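Local coordinates for protein putative polysaccharide binding proteins (DUF1812) (Bacteroides thetaiotaomicron VPI-5482, PDB 3GF8) that is probably an outer-membrane lipoprotein of the FimB/Mfa2 family with a putative part in fimbrial assembly, at residues Phe272-Glu275 / Ser276-Val280; Thr164-Met167 / Asn168-Asp171. One frame throughout, in Å; residues are numbered along the deposited sequence.

Contact 1. Residues Phe272-Glu275 / Ser276-Val280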
# COMPACT_ATOMS: atom_id res chain seq x y z
N PHE A 272 13.55 16.80 11.17
CA PHE A 272 14.24 17.93 11.75
C PHE A 272 15.72 17.68 11.59
O PHE A 272 16.28 16.77 12.22
CB PHE A 272 13.87 18.08 13.23
CG PHE A 272 12.45 18.43 13.42
CD1 PHE A 272 11.47 17.46 13.35
CD2 PHE A 272 12.07 19.75 13.57
CE1 PHE A 272 10.14 17.79 13.48
CE2 PHE A 272 10.73 20.09 13.69
CZ PHE A 272 9.77 19.12 13.65
N LEU A 273 16.35 18.46 10.71
CA LEU A 273 17.71 18.16 10.27
C LEU A 273 18.73 19.12 10.82
O LEU A 273 18.44 20.29 11.12
CB LEU A 273 17.78 18.22 8.76
CG LEU A 273 16.79 17.33 8.06
CD1 LEU A 273 16.57 17.87 6.70
CD2 LEU A 273 17.38 15.95 8.03
N SER A 274 19.95 18.61 10.94
CA SER A 274 21.09 19.44 11.22
C SER A 274 21.47 20.18 9.92
O SER A 274 21.01 19.84 8.82
CB SER A 274 22.27 18.59 11.70
OG SER A 274 22.87 17.85 10.63
N GLU A 275 22.33 21.15 10.08
CA GLU A 275 23.01 21.78 8.94
C GLU A 275 23.74 20.81 8.03
O GLU A 275 23.96 21.11 6.89
CB GLU A 275 24.04 22.80 9.43
CG GLU A 275 23.42 23.96 10.16
CD GLU A 275 24.33 25.18 10.19
OE1 GLU A 275 25.55 25.04 9.89
OE2 GLU A 275 23.80 26.27 10.51
N SER A 276 24.11 19.65 8.54
CA SER A 276 24.84 18.71 7.74
C SER A 276 23.95 17.56 7.29
O SER A 276 24.43 16.47 7.07
CB SER A 276 26.08 18.22 8.53
OG SER A 276 25.73 17.79 9.83
N TRP A 277 22.65 17.82 7.14
CA TRP A 277 21.68 16.82 6.65
C TRP A 277 21.60 15.53 7.45
O TRP A 277 21.34 14.48 6.89
CB TRP A 277 21.94 16.50 5.18
CG TRP A 277 21.50 17.61 4.34
CD1 TRP A 277 22.22 18.69 3.97
CD2 TRP A 277 20.18 17.81 3.83
NE1 TRP A 277 21.44 19.56 3.26
CE2 TRP A 277 20.19 19.03 3.14
CE3 TRP A 277 19.01 17.07 3.88
CZ2 TRP A 277 19.07 19.53 2.48
CZ3 TRP A 277 17.88 17.57 3.23
CH2 TRP A 277 17.93 18.78 2.54
N LEU A 278 21.81 15.62 8.76
CA LEU A 278 21.60 14.49 9.67
C LEU A 278 20.24 14.72 10.33
O LEU A 278 19.98 15.82 10.82
CB LEU A 278 22.73 14.48 10.71
CG LEU A 278 22.78 13.55 11.93
CD1 LEU A 278 23.02 12.09 11.51
CD2 LEU A 278 23.89 14.04 12.94
N ALA A 279 19.39 13.70 10.33
CA ALA A 279 18.11 13.75 11.06
C ALA A 279 18.35 13.69 12.58
O ALA A 279 18.91 12.72 13.12
CB ALA A 279 17.17 12.63 10.61
N VAL A 280 17.98 14.77 13.26
CA VAL A 280 18.11 14.82 14.70
C VAL A 280 16.92 14.12 15.33
O VAL A 280 17.07 13.29 16.26
CB VAL A 280 18.25 16.24 15.20
CG1 VAL A 280 18.32 16.24 16.73
CG2 VAL A 280 19.51 16.85 14.57
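F272 and V280, L273 and A279 face each other across an antiparallel hairpin, which a type I turn from S274 to W277 closes. V280 N gives a hydrogen bond to F272 O at 2.8 Å. S274 N bonds to L278 O, also at 2.8 Å, and W277 N comes back to S274 O from above the carbonyl plane. W277 takes a left-handed backbone (phi 57°), so the loop is a 3:5 hairpin with a G1-type bulge. The S274 hydroxyl lies between its own N and carbonyl carbon (chi1 74°), which places OG beside the backbone of L278. There OG accepts L278 N at 3.1 Å, with 157° at the hydrogen. An alanine here would lose this acceptor, and L278 N would probably be left without its side-chain partner in the turn. L273 spreads its two methyls. CD1 approaches the six-membered ring of W277 obliquely, 3.7 Å from CZ3, and CD2 lies 4.2 Å from A279 CB. F237 of strand 235-240 packs on L273, W277 and A279. The turn is therefore two-sided: hydroxyl and amide groups fix its shape, while L273, A279 and the indole give it an apolar side that packs into the fold.

Contact 2. Residues Thr164-Met167 / Asn168-Asp171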
# COMPACT_ATOMS: atom_id res chain seq x y z
N THR A 164 17.29 28.10 7.10
CA THR A 164 16.03 27.72 6.48
C THR A 164 16.32 26.70 5.44
O THR A 164 17.03 26.96 4.46
CB THR A 164 15.30 28.88 5.76
OG1 THR A 164 15.21 30.01 6.64
CG2 THR A 164 13.87 28.43 5.28
N LEU A 165 15.78 25.51 5.66
CA LEU A 165 15.75 24.51 4.63
C LEU A 165 14.69 24.98 3.63
O LEU A 165 13.55 25.18 4.01
CB LEU A 165 15.39 23.16 5.24
CG LEU A 165 15.65 21.95 4.35
CD1 LEU A 165 15.53 20.70 5.22
CD2 LEU A 165 14.71 21.94 3.11
N ASP A 166 15.08 25.18 2.38
CA ASP A 166 14.12 25.46 1.31
C ASP A 166 13.85 24.23 0.46
O ASP A 166 14.72 23.78 -0.30
CB ASP A 166 14.60 26.57 0.42
CG ASP A 166 13.79 26.67 -0.85
OD1 ASP A 166 13.67 25.65 -1.58
OD2 ASP A 166 13.28 27.77 -1.13
N MSE A 167 12.61 23.74 0.53
CA MSE A 167 12.18 22.50 -0.13
C MSE A 167 12.13 22.50 -1.66
O MSE A 167 12.11 21.44 -2.27
CB MSE A 167 10.82 22.01 0.45
CG MSE A 167 10.96 21.46 1.86
SE MSE A 167 9.33 20.65 2.54
CE MSE A 167 9.03 19.34 1.05
N ASN A 168 12.18 23.63 -2.33
CA ASN A 168 12.28 23.49 -3.80
C ASN A 168 13.71 23.36 -4.32
O ASN A 168 13.90 23.21 -5.53
CB ASN A 168 11.49 24.57 -4.56
CG ASN A 168 11.23 25.79 -3.73
OD1 ASN A 168 10.08 26.00 -3.23
ND2 ASN A 168 12.28 26.60 -3.54
N ASP A 169 14.71 23.36 -3.44
CA ASP A 169 16.09 23.13 -3.91
C ASP A 169 16.39 21.66 -4.32
O ASP A 169 17.35 21.39 -5.04
CB ASP A 169 17.09 23.65 -2.87
CG ASP A 169 16.99 25.18 -2.64
OD1 ASP A 169 16.42 25.90 -3.49
OD2 ASP A 169 17.47 25.66 -1.60
N TYR A 170 15.51 20.73 -3.92
CA TYR A 170 15.80 19.30 -4.03
C TYR A 170 14.77 18.48 -4.80
O TYR A 170 13.62 18.86 -4.88
CB TYR A 170 15.91 18.74 -2.62
CG TYR A 170 16.83 19.58 -1.84
CD1 TYR A 170 18.20 19.38 -1.93
CD2 TYR A 170 16.36 20.64 -1.05
CE1 TYR A 170 19.08 20.18 -1.24
CE2 TYR A 170 17.22 21.42 -0.35
CZ TYR A 170 18.59 21.19 -0.46
OH TYR A 170 19.49 21.97 0.21
N ASP A 171 15.21 17.36 -5.34
CA ASP A 171 14.32 16.29 -5.75
C ASP A 171 14.19 15.20 -4.67
O ASP A 171 15.12 14.97 -3.87
CB ASP A 171 14.84 15.63 -7.00
CG ASP A 171 14.82 16.55 -8.20
OD1 ASP A 171 13.99 17.51 -8.22
OD2 ASP A 171 15.66 16.29 -9.09
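The Y170 ring meets D166 O at its edge, with CE2 3.4 Å from that oxygen and near the ring plane. M167 O also lies at the edge. On one face sits D169 CB, 3.3 Å above the plane and offset toward the rim. L165 CD2 approaches CE2 obliquely at 4.3 Å. The carboxylate of D166 and the amide of N168 cross with their planes 70° apart. N168 OD1 is held by Q202 NE2. D166 (CG anti to the backbone N, chi1 167°) brings OD1 back to the N-H groups of N168 and D169. OD1 takes two weak hydrogen bonds, from N168 N at 2.6 Å and from D169 N at 3.1 Å. D169 N also bonds to D166 O at 3.2 Å, nearly straight at the hydrogen but above the carbonyl plane. The two acids stand close, with D166 OD1 3.4 Å from D169 OD1. The closeness of like charge would tend to raise the pKa of one of them, though the N-H groups at D166 OD1 probably offset part of this. The i to i+3 backbone bond makes a beta turn, and the weak N168 N bond to OD1 adds an Asx turn at D166. Together they bend the loop into strand 170-176.

Overall arrangement
From the N terminus, the chain leaves strand 139-158 and makes the tight bend of contact 2 before entering strand 170-176. Much later, contact 1 closes the hairpin between strands 266-273 and 279-284. The contacts come in series, so they neither nest nor cross. They still meet in space, with centres about 13 Å apart. L273 CD1 packs on L165 CD1 at 3.4 Å, and W277 CZ2 lies 3.4 Å from Y170 OH. Strand 266-273 runs parallel to strand 139-158, while strand 170-176 pairs with 224-229 in a five-stranded sheet. The packing thus joins the hairpin end to the start of the central strand of that sheet and to the loop that leads into it.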